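Side-chain contact in poly A polymerase (Aquifex aeolicus, PDB 4WBY), which adds the terminal adenosine to the 3' CC end of tRNA, using ATP and magnesium, to complete the CCA terminus: residues Asp257-Glu262 with Val338-Met343. Residues are numbered along the deposited sequence; the frame is centred on the assembly and turned at random.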
# COMPACT_ATOMS: atom_id res chain seq x y z
N ASP A 257 -4.53 -3.60 15.54
CA ASP A 257 -5.69 -2.72 15.71
C ASP A 257 -5.69 -2.13 17.11
O ASP A 257 -6.00 -0.95 17.31
CB ASP A 257 -6.99 -3.48 15.43
CG ASP A 257 -7.18 -3.80 13.95
OD1 ASP A 257 -6.47 -3.22 13.10
OD2 ASP A 257 -8.05 -4.64 13.64
N TRP A 258 -5.34 -2.96 18.10
CA TRP A 258 -5.25 -2.49 19.48
C TRP A 258 -4.17 -1.42 19.62
O TRP A 258 -4.40 -0.37 20.21
CB TRP A 258 -4.98 -3.67 20.42
CG TRP A 258 -4.61 -3.25 21.82
CD1 TRP A 258 -5.47 -2.95 22.83
CD2 TRP A 258 -3.29 -3.10 22.35
NE1 TRP A 258 -4.76 -2.61 23.96
CE2 TRP A 258 -3.42 -2.69 23.69
CE3 TRP A 258 -2.00 -3.27 21.82
CZ2 TRP A 258 -2.32 -2.46 24.51
CZ3 TRP A 258 -0.91 -3.03 22.63
CH2 TRP A 258 -1.07 -2.62 23.97
N HIS A 259 -2.99 -1.70 19.08
CA HIS A 259 -1.88 -0.77 19.22
C HIS A 259 -2.19 0.57 18.54
O HIS A 259 -1.91 1.63 19.09
CB HIS A 259 -0.59 -1.35 18.63
CG HIS A 259 0.59 -0.46 18.80
ND1 HIS A 259 1.06 0.36 17.79
CD2 HIS A 259 1.38 -0.21 19.88
CE1 HIS A 259 2.09 1.05 18.23
NE2 HIS A 259 2.31 0.73 19.49
N ALA A 260 -2.77 0.51 17.34
CA ALA A 260 -3.07 1.72 16.59
C ALA A 260 -4.10 2.58 17.31
O ALA A 260 -4.05 3.81 17.25
CB ALA A 260 -3.55 1.38 15.18
N LEU A 261 -5.02 1.93 18.01
CA LEU A 261 -6.07 2.62 18.74
C LEU A 261 -5.53 3.24 20.02
O LEU A 261 -5.80 4.40 20.32
CB LEU A 261 -7.21 1.65 19.07
CG LEU A 261 -8.40 2.19 19.86
CD1 LEU A 261 -9.11 3.26 19.06
CD2 LEU A 261 -9.36 1.06 20.22
N GLU A 262 -4.77 2.46 20.78
CA GLU A 262 -4.33 2.86 22.11
C GLU A 262 -3.07 3.73 22.10
O GLU A 262 -2.83 4.48 23.04
CB GLU A 262 -4.08 1.62 22.97
CG GLU A 262 -5.32 0.77 23.20
CD GLU A 262 -6.38 1.49 24.02
OE1 GLU A 262 -6.00 2.28 24.91
OE2 GLU A 262 -7.58 1.26 23.78
N VAL A 338 8.92 -5.60 17.62
CA VAL A 338 9.21 -6.83 18.35
C VAL A 338 8.22 -6.99 19.50
O VAL A 338 7.78 -8.10 19.79
CB VAL A 338 10.67 -6.86 18.89
CG1 VAL A 338 10.91 -8.11 19.74
CG2 VAL A 338 11.66 -6.79 17.74
N LEU A 339 7.83 -5.88 20.13
CA LEU A 339 6.81 -5.94 21.18
C LEU A 339 5.50 -6.51 20.65
O LEU A 339 4.86 -7.33 21.30
CB LEU A 339 6.55 -4.55 21.77
CG LEU A 339 7.76 -3.86 22.39
CD1 LEU A 339 7.34 -2.49 22.91
CD2 LEU A 339 8.34 -4.70 23.51
N LEU A 340 5.09 -6.06 19.46
CA LEU A 340 3.83 -6.53 18.90
C LEU A 340 3.93 -8.01 18.52
O LEU A 340 2.98 -8.77 18.71
CB LEU A 340 3.42 -5.66 17.71
CG LEU A 340 3.22 -4.19 18.08
CD1 LEU A 340 2.72 -3.36 16.91
CD2 LEU A 340 2.30 -4.04 19.28
N LEU A 341 5.09 -8.42 18.02
CA LEU A 341 5.32 -9.83 17.71
C LEU A 341 5.22 -10.70 18.98
O LEU A 341 4.65 -11.79 18.96
CB LEU A 341 6.68 -10.02 17.04
CG LEU A 341 6.72 -10.41 15.56
CD1 LEU A 341 5.51 -9.91 14.78
CD2 LEU A 341 8.02 -9.92 14.93
N LEU A 342 5.78 -10.19 20.07
CA LEU A 342 5.74 -10.90 21.35
C LEU A 342 4.30 -11.07 21.84
O LEU A 342 3.99 -12.05 22.52
CB LEU A 342 6.58 -10.17 22.40
CG LEU A 342 8.10 -10.37 22.27
CD1 LEU A 342 8.85 -9.30 23.04
CD2 LEU A 342 8.53 -11.76 22.73
N MET A 343 3.43 -10.14 21.47
CA MET A 343 2.03 -10.23 21.88
C MET A 343 1.26 -11.33 21.16
O MET A 343 0.11 -11.61 21.51
CB MET A 343 1.34 -8.89 21.66
CG MET A 343 1.79 -7.85 22.66
SD MET A 343 0.93 -6.28 22.48
CE MET A 343 -0.76 -6.77 22.81
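The thioether of Met343 meets the benzene half of the Trp258 indole with both its methyl and its sulfur. CE lies above the CE3-CZ3 side of one face, 4.2 Å from the centroid of the six-membered ring of Trp258 and 29° off the ring normal. SD lies beyond the rim of the ring, outward of CZ3, in an oblique Met-aromatic contact, 3.7 Å from CZ3 of Trp258. The bend at the end of the Met343 chain (chi3 62°) turns CE back to that side of the ring after CB, CG, SD have run out toward it. On the opposite face CG of Glu262, one turn further along the same helix, covers the pyrrole end, diagonally across from the methyl. The contact joins the last turns of helix 243-262 to helix 336-342 in the all-helical part that follows the nucleotidyltransferase head of this class II enzyme, away from the annotated ATP and metal residues. The spacing is wide, with 8.1 Å between CA of His259 and CA of Leu340, and side chains alone bridge it. Alongside the sulfur contact, both methyls of Leu340 rest against the imidazole of His259: CD1 sits over one face near the rim, and CD2 is 4.0 Å from CD2 of His259. With CG anti to the backbone N (chi1 -177°), His259 reaches across to Leu340, while its ND1 is satisfied by a hydrogen bond with the hydroxyl of Tyr270, whose side chain also touches Leu340. Phe263 packs edge-to-face with Trp258, and Ile352 of helix 349-359 touches Met343.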